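Local atomic coordinates of hypothetical protein PA2201 (PDB entry 2FEF), a protein that is of unknown function but probably acts as an immunity protein that protects the bacterium against a PoNe-type DNase toxin. Residues B[103-111]-B[145-156]; B[161-169]-B[183-191]. One frame throughout, in Å; residues are numbered along the deposited sequence.

In the fold
Both contacts are helix-to-helix packings in an all-helical chain. Contact 1 lies about 3 Å from the chain's centre, where helix 97-127 meets helix 146-158; the centre of contact 2 lies about 13 Å from it, where helix 165-172 meets helix 179-189. Their centres are about 12 Å apart, and along the chain contact 1 closes before contact 2 opens. They also touch directly: Gly156 O lies 2.8 Å from Ala161 N, a probable hydrogen bond, and Tyr104 CE2 packs 3.6 Å from Ala161 CB. Leu168 reaches back to Tyr104 and Ala108, so Tyr104 belongs to one contact and borders the other. Helices 146-158 and 165-172, one from each contact, follow each other in the chain.

Contact 1: B[103-111]-B[145-156]; sequences IYLETAALW and QYPFALQLLAMG
Tyr104 and Trp111, two turns apart on helix 97-127, grip helix 146-158 at two places in a buried helix pair whose segment axes cross at -134°, 10.8 Å apart. Tyr104 sits as a knob in a hole formed by Gln151, Leu152, Met155 and Gly156. Its CG stands anti to the backbone N, which sends the ring across to the other helix with Met155 C over one face and Ala108 CB over the opposite one. Glycine suits position 156, since it leaves room for the phenol: Gly156 CA lies 3.3 Å from Tyr104 OH.

Leu152 fills the middle of the contact. Its CD1 sits over the face of the Trp111 five-membered ring as a CH-pi contact, 4.1 Å from the centroid, while CD2 comes 4.1 Å from Ala108 CA, where the small alanine leaves room for the leucine branch. Farther along, Trp111 CZ2 meets Phe148 CD1 at 3.6 Å, the two ring planes inclined at 47°. Trp111 NE1 bonds to Ser84 OG of helix 66-93, and Gln151 NE2 to Ser84 O and Ala252 O, so both N-H groups are satisfied in the core.

The buried hydroxyl of Tyr104 is met by the helix backbone: its OH donates to Leu152 O at 2.7 Å, in the carbonyl plane with a C=O...O angle of 146°, and that oxygen also accepts from Gly156 N.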
ATOM      1  N   ILE B 103      -9.014  -2.287 -19.982  1.00 26.79           N
ATOM      2  CA  ILE B 103      -8.243  -1.509 -19.022  1.00 26.11           C
ATOM      3  C   ILE B 103      -8.206  -0.050 -19.406  1.00 25.14           C
ATOM      4  O   ILE B 103      -8.453   0.810 -18.573  1.00 25.86           O
ATOM      5  CB  ILE B 103      -6.806  -2.069 -18.827  1.00 26.76           C
ATOM      6  CG1 ILE B 103      -6.894  -3.546 -18.405  1.00 26.59           C
ATOM      7  CG2 ILE B 103      -5.990  -1.225 -17.780  1.00 25.46           C
ATOM      8  CD1 ILE B 103      -5.568  -4.350 -18.596  1.00 27.18           C
ATOM      9  N   TYR B 104      -7.915   0.218 -20.673  1.00 24.84           N
ATOM     10  CA  TYR B 104      -7.801   1.573 -21.193  1.00 25.49           C
ATOM     11  C   TYR B 104      -9.057   2.428 -20.926  1.00 25.09           C
ATOM     12  O   TYR B 104      -8.953   3.606 -20.568  1.00 24.70           O
ATOM     13  CB  TYR B 104      -7.501   1.554 -22.710  1.00 24.65           C
ATOM     14  CG  TYR B 104      -7.435   2.977 -23.247  1.00 26.15           C
ATOM     15  CD1 TYR B 104      -6.280   3.778 -23.066  1.00 24.03           C
ATOM     16  CD2 TYR B 104      -8.550   3.555 -23.846  1.00 24.36           C
ATOM     17  CE1 TYR B 104      -6.262   5.117 -23.497  1.00 21.77           C
ATOM     18  CE2 TYR B 104      -8.539   4.891 -24.283  1.00 25.01           C
ATOM     19  CZ  TYR B 104      -7.400   5.646 -24.131  1.00 24.94           C
ATOM     20  OH  TYR B 104      -7.438   6.938 -24.589  1.00 24.91           O
ATOM     21  N   LEU B 105     -10.233   1.832 -21.047  1.00 25.67           N
ATOM     22  CA  LEU B 105     -11.459   2.617 -20.815  1.00 26.22           C
ATOM     23  C   LEU B 105     -11.481   3.175 -19.403  1.00 27.39           C
ATOM     24  O   LEU B 105     -11.912   4.316 -19.203  1.00 26.43           O
ATOM     25  CB  LEU B 105     -12.722   1.797 -21.073  1.00 27.06           C
ATOM     26  CG  LEU B 105     -12.986   1.394 -22.527  1.00 27.11           C
ATOM     27  CD1 LEU B 105     -14.359   0.762 -22.593  1.00 30.62           C
ATOM     28  CD2 LEU B 105     -12.877   2.573 -23.516  1.00 28.62           C
ATOM     29  N   GLU B 106     -10.991   2.385 -18.440  1.00 27.86           N
ATOM     30  CA  GLU B 106     -10.975   2.837 -17.034  1.00 28.42           C
ATOM     31  C   GLU B 106      -9.811   3.735 -16.714  1.00 28.61           C
ATOM     32  O   GLU B 106      -9.923   4.640 -15.863  1.00 28.77           O
ATOM     33  CB  GLU B 106     -10.994   1.650 -16.072  1.00 28.72           C
ATOM     34  CG  GLU B 106     -12.286   0.828 -16.164  1.00 28.77           C
ATOM     35  CD  GLU B 106     -13.491   1.695 -15.888  1.00 33.13           C
ATOM     36  OE1 GLU B 106     -13.397   2.581 -15.005  1.00 36.72           O
ATOM     37  OE2 GLU B 106     -14.528   1.498 -16.538  1.00 36.07           O
ATOM     38  N   THR B 107      -8.690   3.488 -17.376  1.00 27.20           N
ATOM     39  CA  THR B 107      -7.530   4.374 -17.237  1.00 27.71           C
ATOM     40  C   THR B 107      -7.930   5.787 -17.705  1.00 26.25           C
ATOM     41  O   THR B 107      -7.746   6.781 -16.976  1.00 24.40           O
ATOM     42  CB  THR B 107      -6.365   3.890 -18.075  1.00 28.25           C
ATOM     43  OG1 THR B 107      -6.105   2.505 -17.780  1.00 31.88           O
ATOM     44  CG2 THR B 107      -5.118   4.763 -17.838  1.00 27.93           C
ATOM     45  N   ALA B 108      -8.497   5.869 -18.904  1.00 25.82           N
ATOM     46  CA  ALA B 108      -9.005   7.139 -19.422  1.00 25.72           C
ATOM     47  C   ALA B 108     -10.070   7.762 -18.503  1.00 25.41           C
ATOM     48  O   ALA B 108     -10.027   8.976 -18.238  1.00 25.19           O
ATOM     49  CB  ALA B 108      -9.549   6.946 -20.843  1.00 26.05           C
ATOM     50  N   ALA B 109     -11.004   6.945 -17.998  1.00 25.52           N
ATOM     51  CA  ALA B 109     -12.065   7.455 -17.103  1.00 25.70           C
ATOM     52  C   ALA B 109     -11.461   7.989 -15.821  1.00 25.72           C
ATOM     53  O   ALA B 109     -11.872   9.011 -15.337  1.00 25.59           O
ATOM     54  CB  ALA B 109     -13.048   6.365 -16.768  1.00 25.33           C
ATOM     55  N   LEU B 110     -10.486   7.286 -15.249  1.00 26.39           N
ATOM     56  CA  LEU B 110      -9.913   7.759 -13.997  1.00 26.33           C
ATOM     57  C   LEU B 110      -9.167   9.074 -14.189  1.00 26.19           C
ATOM     58  O   LEU B 110      -9.260   9.944 -13.320  1.00 24.59           O
ATOM     59  CB  LEU B 110      -9.028   6.698 -13.330  1.00 26.68           C
ATOM     60  CG  LEU B 110      -9.790   5.527 -12.695  1.00 26.78           C
ATOM     61  CD1 LEU B 110      -8.755   4.401 -12.465  1.00 28.97           C
ATOM     62  CD2 LEU B 110     -10.561   5.961 -11.396  1.00 26.97           C
ATOM     63  N   TRP B 111      -8.417   9.214 -15.296  1.00 24.68           N
ATOM     64  CA  TRP B 111      -7.766  10.500 -15.588  1.00 24.95           C
ATOM     65  C   TRP B 111      -8.766  11.676 -15.739  1.00 26.37           C
ATOM     66  O   TRP B 111      -8.548  12.766 -15.189  1.00 25.68           O
ATOM     67  CB  TRP B 111      -6.872  10.380 -16.828  1.00 25.88           C
ATOM     68  CG  TRP B 111      -5.511   9.794 -16.533  1.00 23.32           C
ATOM     69  CD1 TRP B 111      -5.106   8.486 -16.745  1.00 26.35           C
ATOM     70  CD2 TRP B 111      -4.398  10.470 -15.944  1.00 25.68           C
ATOM     71  NE1 TRP B 111      -3.794   8.340 -16.353  1.00 26.36           N
ATOM     72  CE2 TRP B 111      -3.348   9.527 -15.825  1.00 26.97           C
ATOM     73  CE3 TRP B 111      -4.194  11.782 -15.462  1.00 24.43           C
ATOM     74  CZ2 TRP B 111      -2.084   9.870 -15.296  1.00 27.33           C
ATOM     75  CZ3 TRP B 111      -2.944  12.123 -14.945  1.00 26.94           C
ATOM     76  CH2 TRP B 111      -1.908  11.155 -14.851  1.00 26.35           C
ATOM     77  N   GLN B 145       5.532  14.600 -16.898  0.50 28.67           N
ATOM     78  CA  GLN B 145       4.286  13.841 -16.983  0.50 28.54           C
ATOM     79  C   GLN B 145       3.948  13.429 -18.399  0.50 27.34           C
ATOM     80  O   GLN B 145       3.052  12.609 -18.590  0.50 27.04           O
ATOM     81  CB  GLN B 145       3.097  14.645 -16.448  0.50 27.98           C
ATOM     82  CG  GLN B 145       2.933  14.632 -14.938  0.50 29.15           C
ATOM     83  CD  GLN B 145       1.681  15.372 -14.485  0.50 30.34           C
ATOM     84  OE1 GLN B 145       1.584  16.587 -14.627  0.50 30.10           O
ATOM     85  NE2 GLN B 145       0.711  14.631 -13.936  0.50 33.50           N
ATOM     86  N   TYR B 146       4.619  14.029 -19.380  1.00 27.12           N
ATOM     87  CA  TYR B 146       4.321  13.804 -20.811  1.00 26.81           C
ATOM     88  C   TYR B 146       4.036  12.332 -21.171  1.00 26.36           C
ATOM     89  O   TYR B 146       3.117  12.082 -21.924  1.00 27.20           O
ATOM     90  CB  TYR B 146       5.467  14.313 -21.689  1.00 27.05           C
ATOM     91  CG  TYR B 146       5.161  14.386 -23.174  1.00 27.20           C
ATOM     92  CD1 TYR B 146       4.559  15.535 -23.729  1.00 27.66           C
ATOM     93  CD2 TYR B 146       5.535  13.347 -24.047  1.00 26.81           C
ATOM     94  CE1 TYR B 146       4.301  15.633 -25.097  1.00 27.31           C
ATOM     95  CE2 TYR B 146       5.269  13.437 -25.411  1.00 26.30           C
ATOM     96  CZ  TYR B 146       4.674  14.572 -25.934  1.00 26.74           C
ATOM     97  OH  TYR B 146       4.421  14.652 -27.282  1.00 27.79           O
ATOM     98  N   PRO B 147       4.823  11.369 -20.649  1.00 26.22           N
ATOM     99  CA  PRO B 147       4.519   9.975 -21.042  1.00 25.20           C
ATOM    100  C   PRO B 147       3.075   9.534 -20.726  1.00 25.07           C
ATOM    101  O   PRO B 147       2.565   8.703 -21.415  1.00 23.17           O
ATOM    102  CB  PRO B 147       5.493   9.149 -20.213  1.00 26.08           C
ATOM    103  CG  PRO B 147       6.677  10.080 -19.974  1.00 25.98           C
ATOM    104  CD  PRO B 147       5.985  11.428 -19.740  1.00 26.02           C
ATOM    105  N   PHE B 148       2.443  10.040 -19.659  1.00 24.39           N
ATOM    106  CA  PHE B 148       1.028   9.653 -19.428  1.00 24.92           C
ATOM    107  C   PHE B 148       0.122  10.227 -20.489  1.00 24.23           C
ATOM    108  O   PHE B 148      -0.914   9.620 -20.837  1.00 24.61           O
ATOM    109  CB  PHE B 148       0.520  10.151 -18.037  1.00 24.06           C
ATOM    110  CG  PHE B 148       1.219   9.501 -16.885  1.00 24.89           C
ATOM    111  CD1 PHE B 148       0.899   8.208 -16.501  1.00 23.65           C
ATOM    112  CD2 PHE B 148       2.183  10.213 -16.147  1.00 29.54           C
ATOM    113  CE1 PHE B 148       1.544   7.587 -15.399  1.00 24.40           C
ATOM    114  CE2 PHE B 148       2.840   9.615 -15.012  1.00 29.94           C
ATOM    115  CZ  PHE B 148       2.523   8.301 -14.659  1.00 26.50           C
ATOM    116  N   ALA B 149       0.455  11.430 -20.980  1.00 24.96           N
ATOM    117  CA  ALA B 149      -0.381  12.040 -22.038  1.00 24.72           C
ATOM    118  C   ALA B 149      -0.152  11.263 -23.358  1.00 24.85           C
ATOM    119  O   ALA B 149      -1.101  10.981 -24.110  1.00 24.22           O
ATOM    120  CB  ALA B 149      -0.058  13.520 -22.215  1.00 24.24           C
ATOM    121  N   LEU B 150       1.102  10.906 -23.615  1.00 24.51           N
ATOM    122  CA  LEU B 150       1.449  10.068 -24.787  1.00 25.03           C
ATOM    123  C   LEU B 150       0.645   8.766 -24.718  1.00 25.60           C
ATOM    124  O   LEU B 150       0.018   8.376 -25.706  1.00 27.13           O
ATOM    125  CB  LEU B 150       2.966   9.746 -24.814  1.00 23.89           C
ATOM    126  CG  LEU B 150       3.394   8.717 -25.886  1.00 25.53           C
ATOM    127  CD1 LEU B 150       3.054   9.274 -27.269  1.00 22.58           C
ATOM    128  CD2 LEU B 150       4.880   8.478 -25.715  1.00 22.96           C
ATOM    129  N   GLN B 151       0.668   8.094 -23.555  1.00 25.58           N
ATOM    130  CA  GLN B 151      -0.075   6.837 -23.404  1.00 26.04           C
ATOM    131  C   GLN B 151      -1.581   7.050 -23.675  1.00 24.84           C
ATOM    132  O   GLN B 151      -2.217   6.263 -24.377  1.00 23.84           O
ATOM    133  CB  GLN B 151       0.074   6.262 -21.969  1.00 25.74           C
ATOM    134  CG  GLN B 151      -0.557   4.843 -21.876  1.00 28.10           C
ATOM    135  CD  GLN B 151      -0.816   4.400 -20.460  1.00 29.25           C
ATOM    136  OE1 GLN B 151      -1.747   4.890 -19.808  1.00 29.80           O
ATOM    137  NE2 GLN B 151      -0.014   3.446 -19.980  1.00 27.02           N
ATOM    138  N   LEU B 152      -2.153   8.103 -23.096  1.00 23.93           N
ATOM    139  CA  LEU B 152      -3.601   8.325 -23.240  1.00 23.76           C
ATOM    140  C   LEU B 152      -3.994   8.505 -24.706  1.00 24.14           C
ATOM    141  O   LEU B 152      -5.009   7.937 -25.151  1.00 24.89           O
ATOM    142  CB  LEU B 152      -4.050   9.536 -22.413  1.00 24.18           C
ATOM    143  CG  LEU B 152      -4.148   9.203 -20.920  1.00 23.13           C
ATOM    144  CD1 LEU B 152      -4.284  10.583 -20.170  1.00 27.26           C
ATOM    145  CD2 LEU B 152      -5.314   8.274 -20.657  1.00 26.05           C
ATOM    146  N   LEU B 153      -3.218   9.283 -25.458  1.00 22.71           N
ATOM    147  CA  LEU B 153      -3.590   9.541 -26.853  1.00 24.79           C
ATOM    148  C   LEU B 153      -3.215   8.354 -27.720  1.00 24.48           C
ATOM    149  O   LEU B 153      -4.050   7.871 -28.475  1.00 24.42           O
ATOM    150  CB  LEU B 153      -2.988  10.857 -27.392  1.00 24.51           C
ATOM    151  CG  LEU B 153      -3.806  12.116 -27.069  1.00 26.90           C
ATOM    152  CD1 LEU B 153      -4.163  12.229 -25.564  1.00 27.48           C
ATOM    153  CD2 LEU B 153      -3.121  13.369 -27.536  1.00 26.74           C
ATOM    154  N   ALA B 154      -1.973   7.867 -27.595  1.00 24.75           N
ATOM    155  CA  ALA B 154      -1.529   6.758 -28.476  1.00 24.31           C
ATOM    156  C   ALA B 154      -2.310   5.470 -28.222  1.00 24.62           C
ATOM    157  O   ALA B 154      -2.665   4.745 -29.186  1.00 24.45           O
ATOM    158  CB  ALA B 154      -0.010   6.519 -28.320  1.00 24.28           C
HETATM  159  N   MSE B 155      -2.638   5.200 -26.946  1.00 24.51           N
HETATM  160  CA  MSE B 155      -3.325   3.939 -26.650  1.00 24.77           C
HETATM  161  C   MSE B 155      -4.774   4.101 -27.011  1.00 24.64           C
HETATM  162  O   MSE B 155      -5.417   3.146 -27.369  1.00 25.60           O
HETATM  163  CB  MSE B 155      -3.137   3.438 -25.203  1.00 25.00           C
HETATM  164  CG  MSE B 155      -1.662   3.088 -24.762  1.00 26.08           C
HETATM  165 SE   MSE B 155      -0.799   1.915 -26.151  1.00 40.21          SE
HETATM  166  CE  MSE B 155       0.193   3.169 -27.188  1.00 42.68           C
ATOM    167  N   GLY B 156      -5.284   5.327 -26.953  1.00 25.38           N
ATOM    168  CA  GLY B 156      -6.637   5.619 -27.506  1.00 24.56           C
ATOM    169  C   GLY B 156      -6.754   5.201 -28.981  1.00 23.97           C
ATOM    170  O   GLY B 156      -7.747   4.607 -29.402  1.00 23.92           O
TER

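Contact 2: B[161-169]-B[183-191]; sequences AQELIPALV and YLGAAALGL
Ala188 packs against Ile165 at the tight centre of this helix-helix contact, which joins segment 161-169 to the end of helix 179-189 at a segment crossing angle of -119°. Ala188 CB lies 3.7 Å from Ile165 CB and 3.6 Å from Gln162 O. A methyl group is small enough to fit between them, and the backbones come close: the CA atoms of Gln162 and Ala188 are 5.8 Å apart. Pro166 CG adds to this close packing, 3.4 Å from Ala188 O; with no N-H for a helical bond, proline fits near a helix N terminus. Ile165 CG2, anti to its own backbone N, also faces Gly185 CA, where the lack of a side chain leaves room for the branched isoleucine. Inward, Ile165 meets Val157 of helix 146-158, and Leu184 continues toward Leu150 and Leu153 of that helix, carrying the apolar surface into the core.

Elsewhere the contact is more open. The partly exposed Leu189 divides its two methyls, CD1 4.0 Å from Val169 CG2 and CD2 4.0 Å from Pro166 CA. Gly190, with positive phi, ends the helix just beyond.

At the Gln162 edge, beside the exposed Ala187, the link is made through a water. It donates to Gln162 OE1 at 2.8 Å and to Leu184 O, and accepts from Ala188 N at the kink. Apolar packing therefore holds the helices together directly, while the water stands between Leu184 O and Ala188 N in place of their i to i+4 bond and ties in Gln162 OE1.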
ATOM      1  N   ALA B 161     -10.352   3.460 -29.345  1.00 25.73           N
ATOM      2  CA  ALA B 161     -11.130   4.188 -28.337  1.00 27.15           C
ATOM      3  C   ALA B 161     -10.933   5.705 -28.481  1.00 26.91           C
ATOM      4  O   ALA B 161     -10.976   6.446 -27.498  1.00 27.58           O
ATOM      5  CB  ALA B 161     -10.741   3.717 -26.933  1.00 26.63           C
ATOM      6  N   GLN B 162     -10.726   6.164 -29.718  1.00 27.31           N
ATOM      7  CA  GLN B 162     -10.411   7.584 -29.978  1.00 27.89           C
ATOM      8  C   GLN B 162     -11.516   8.550 -29.577  1.00 28.13           C
ATOM      9  O   GLN B 162     -11.274   9.745 -29.445  1.00 27.60           O
ATOM     10  CB  GLN B 162     -10.142   7.819 -31.463  1.00 27.77           C
ATOM     11  CG  GLN B 162      -8.871   7.121 -32.019  1.00 27.71           C
ATOM     12  CD  GLN B 162      -8.521   7.616 -33.401  1.00 28.15           C
ATOM     13  OE1 GLN B 162      -8.508   8.831 -33.649  1.00 28.41           O
ATOM     14  NE2 GLN B 162      -8.222   6.678 -34.317  1.00 25.28           N
ATOM     15  N   GLU B 163     -12.741   8.051 -29.456  1.00 28.40           N
ATOM     16  CA  GLU B 163     -13.846   8.888 -29.020  1.00 29.56           C
ATOM     17  C   GLU B 163     -13.661   9.459 -27.596  1.00 29.11           C
ATOM     18  O   GLU B 163     -14.360  10.399 -27.197  1.00 28.39           O
ATOM     19  CB  GLU B 163     -15.185   8.131 -29.161  1.00 30.89           C
ATOM     20  CG  GLU B 163     -15.600   7.299 -27.911  1.00 33.58           C
ATOM     21  CD  GLU B 163     -14.992   5.895 -27.881  1.00 41.95           C
ATOM     22  N   LEU B 164     -12.707   8.921 -26.835  1.00 28.65           N
ATOM     23  CA  LEU B 164     -12.414   9.501 -25.523  1.00 28.47           C
ATOM     24  C   LEU B 164     -11.360  10.621 -25.555  1.00 27.79           C
ATOM     25  O   LEU B 164     -11.230  11.404 -24.586  1.00 25.84           O
ATOM     26  CB  LEU B 164     -11.969   8.412 -24.562  1.00 29.12           C
ATOM     27  CG  LEU B 164     -12.903   7.236 -24.276  1.00 33.15           C
ATOM     28  CD1 LEU B 164     -12.120   6.237 -23.394  1.00 30.91           C
ATOM     29  CD2 LEU B 164     -14.186   7.723 -23.574  1.00 34.81           C
ATOM     30  N   ILE B 165     -10.654  10.728 -26.683  1.00 26.91           N
ATOM     31  CA  ILE B 165      -9.533  11.656 -26.804  1.00 26.35           C
ATOM     32  C   ILE B 165      -9.976  13.136 -26.655  1.00 26.37           C
ATOM     33  O   ILE B 165      -9.298  13.907 -25.961  1.00 26.73           O
ATOM     34  CB  ILE B 165      -8.729  11.400 -28.136  1.00 26.68           C
ATOM     35  CG1 ILE B 165      -7.911  10.092 -28.013  1.00 27.67           C
ATOM     36  CG2 ILE B 165      -7.846  12.612 -28.479  1.00 26.97           C
ATOM     37  CD1 ILE B 165      -7.297   9.620 -29.363  1.00 26.50           C
ATOM     38  N   PRO B 166     -11.100  13.543 -27.302  1.00 25.78           N
ATOM     39  CA  PRO B 166     -11.473  14.956 -27.130  1.00 25.71           C
ATOM     40  C   PRO B 166     -11.675  15.413 -25.705  1.00 25.56           C
ATOM     41  O   PRO B 166     -11.131  16.452 -25.374  1.00 25.50           O
ATOM     42  CB  PRO B 166     -12.774  15.092 -27.947  1.00 24.89           C
ATOM     43  CG  PRO B 166     -12.559  14.064 -29.067  1.00 26.63           C
ATOM     44  CD  PRO B 166     -11.996  12.888 -28.271  1.00 26.60           C
ATOM     45  N   ALA B 167     -12.413  14.682 -24.862  1.00 25.14           N
ATOM     46  CA  ALA B 167     -12.555  15.119 -23.455  1.00 26.71           C
ATOM     47  C   ALA B 167     -11.223  15.063 -22.708  1.00 26.11           C
ATOM     48  O   ALA B 167     -10.932  15.930 -21.866  1.00 27.67           O
ATOM     49  CB  ALA B 167     -13.590  14.295 -22.709  1.00 26.90           C
ATOM     50  N   LEU B 168     -10.436  14.029 -22.983  1.00 25.44           N
ATOM     51  CA  LEU B 168      -9.080  13.951 -22.416  1.00 26.29           C
ATOM     52  C   LEU B 168      -8.256  15.189 -22.735  1.00 25.81           C
ATOM     53  O   LEU B 168      -7.691  15.808 -21.843  1.00 27.35           O
ATOM     54  CB  LEU B 168      -8.344  12.658 -22.861  1.00 26.39           C
ATOM     55  CG  LEU B 168      -8.940  11.347 -22.331  1.00 26.11           C
ATOM     56  CD1 LEU B 168      -8.331  10.164 -23.044  1.00 25.61           C
ATOM     57  CD2 LEU B 168      -8.753  11.197 -20.818  1.00 26.35           C
ATOM     58  N   VAL B 169      -8.155  15.544 -24.004  1.00 26.19           N
ATOM     59  CA  VAL B 169      -7.431  16.758 -24.389  1.00 25.44           C
ATOM     60  C   VAL B 169      -8.021  18.023 -23.726  1.00 25.33           C
ATOM     61  O   VAL B 169      -7.280  18.834 -23.179  1.00 26.12           O
ATOM     62  CB  VAL B 169      -7.353  16.871 -25.906  1.00 24.97           C
ATOM     63  CG1 VAL B 169      -6.748  18.165 -26.316  1.00 26.45           C
ATOM     64  CG2 VAL B 169      -6.476  15.670 -26.479  1.00 24.76           C
ATOM     65  N   TYR B 183      -0.756  15.623 -33.630  1.00 27.67           N
ATOM     66  CA  TYR B 183      -0.859  14.555 -34.642  1.00 28.27           C
ATOM     67  C   TYR B 183      -1.627  13.335 -34.151  1.00 28.60           C
ATOM     68  O   TYR B 183      -2.464  12.808 -34.879  1.00 28.40           O
ATOM     69  CB  TYR B 183       0.519  14.139 -35.168  1.00 29.17           C
ATOM     70  CG  TYR B 183       0.964  15.002 -36.328  1.00 30.16           C
ATOM     71  CD1 TYR B 183       1.402  16.301 -36.119  1.00 30.22           C
ATOM     72  CD2 TYR B 183       0.964  14.502 -37.632  1.00 32.49           C
ATOM     73  CE1 TYR B 183       1.815  17.106 -37.182  1.00 31.97           C
ATOM     74  CE2 TYR B 183       1.381  15.298 -38.706  1.00 33.43           C
ATOM     75  CZ  TYR B 183       1.801  16.604 -38.462  1.00 33.09           C
ATOM     76  OH  TYR B 183       2.202  17.414 -39.497  1.00 33.17           O
ATOM     77  N   LEU B 184      -1.340  12.887 -32.925  1.00 28.10           N
ATOM     78  CA  LEU B 184      -2.041  11.721 -32.360  1.00 27.57           C
ATOM     79  C   LEU B 184      -3.536  11.957 -32.181  1.00 28.44           C
ATOM     80  O   LEU B 184      -4.333  11.053 -32.390  1.00 29.69           O
ATOM     81  CB  LEU B 184      -1.404  11.269 -31.046  1.00 25.98           C
ATOM     82  CG  LEU B 184       0.027  10.720 -31.186  1.00 26.92           C
ATOM     83  CD1 LEU B 184       0.606  10.352 -29.822  1.00 26.34           C
ATOM     84  CD2 LEU B 184       0.040   9.510 -32.158  1.00 26.25           C
ATOM     85  N   GLY B 185      -3.919  13.163 -31.772  1.00 28.61           N
ATOM     86  CA  GLY B 185      -5.333  13.473 -31.573  1.00 29.35           C
ATOM     87  C   GLY B 185      -6.066  14.131 -32.717  1.00 30.25           C
ATOM     88  O   GLY B 185      -7.264  14.427 -32.593  1.00 30.22           O
ATOM     89  N   ALA B 186      -5.364  14.351 -33.827  1.00 30.69           N
ATOM     90  CA  ALA B 186      -5.877  15.146 -34.946  1.00 31.43           C
ATOM     91  C   ALA B 186      -7.226  14.662 -35.476  1.00 31.40           C
ATOM     92  O   ALA B 186      -8.159  15.458 -35.603  1.00 31.66           O
ATOM     93  CB  ALA B 186      -4.847  15.213 -36.077  1.00 32.02           C
ATOM     94  N   ALA B 187      -7.328  13.361 -35.759  1.00 31.11           N
ATOM     95  CA  ALA B 187      -8.557  12.767 -36.312  1.00 30.09           C
ATOM     96  C   ALA B 187      -9.672  12.834 -35.301  1.00 29.24           C
ATOM     97  O   ALA B 187     -10.812  13.122 -35.656  1.00 28.34           O
ATOM     98  CB  ALA B 187      -8.332  11.311 -36.719  1.00 29.70           C
ATOM     99  N   ALA B 188      -9.340  12.545 -34.040  1.00 28.57           N
ATOM    100  CA  ALA B 188     -10.316  12.550 -32.958  1.00 29.10           C
ATOM    101  C   ALA B 188     -10.962  13.923 -32.730  1.00 29.69           C
ATOM    102  O   ALA B 188     -12.168  14.012 -32.477  1.00 29.28           O
ATOM    103  CB  ALA B 188      -9.669  12.053 -31.667  1.00 27.76           C
ATOM    104  N   LEU B 189     -10.148  14.968 -32.829  1.00 29.76           N
ATOM    105  CA  LEU B 189     -10.553  16.337 -32.518  1.00 30.77           C
ATOM    106  C   LEU B 189     -10.968  17.132 -33.750  1.00 32.59           C
ATOM    107  O   LEU B 189     -11.580  18.205 -33.621  1.00 32.56           O
ATOM    108  CB  LEU B 189      -9.382  17.055 -31.872  1.00 30.72           C
ATOM    109  CG  LEU B 189      -9.105  16.804 -30.391  1.00 31.43           C
ATOM    110  CD1 LEU B 189      -7.607  16.963 -30.101  1.00 32.39           C
ATOM    111  CD2 LEU B 189      -9.943  17.757 -29.528  1.00 29.89           C
ATOM    112  N   GLY B 190     -10.615  16.618 -34.930  1.00 32.97           N
ATOM    113  CA  GLY B 190     -10.814  17.333 -36.200  1.00 34.84           C
ATOM    114  C   GLY B 190      -9.857  18.506 -36.352  1.00 35.59           C
ATOM    115  O   GLY B 190     -10.230  19.581 -36.838  1.00 35.91           O
ATOM    116  N   LEU B 191      -8.613  18.302 -35.937  1.00 36.38           N
ATOM    117  CA  LEU B 191      -7.589  19.331 -36.048  1.00 37.43           C
ATOM    118  C   LEU B 191      -7.231  19.569 -37.498  1.00 38.27           C
ATOM    119  O   LEU B 191      -7.096  18.620 -38.274  1.00 38.28           O
ATOM    120  CB  LEU B 191      -6.326  18.924 -35.284  1.00 37.10           C
ATOM    121  CG  LEU B 191      -6.415  18.866 -33.768  1.00 37.65           C
ATOM    122  CD1 LEU B 191      -5.035  18.492 -33.244  1.00 36.80           C
ATOM    123  CD2 LEU B 191      -6.927  20.194 -33.145  1.00 38.44           C
TER
HETATM  124  O   HOH W   1      -6.793  11.025 -33.467  1.00 27.43           O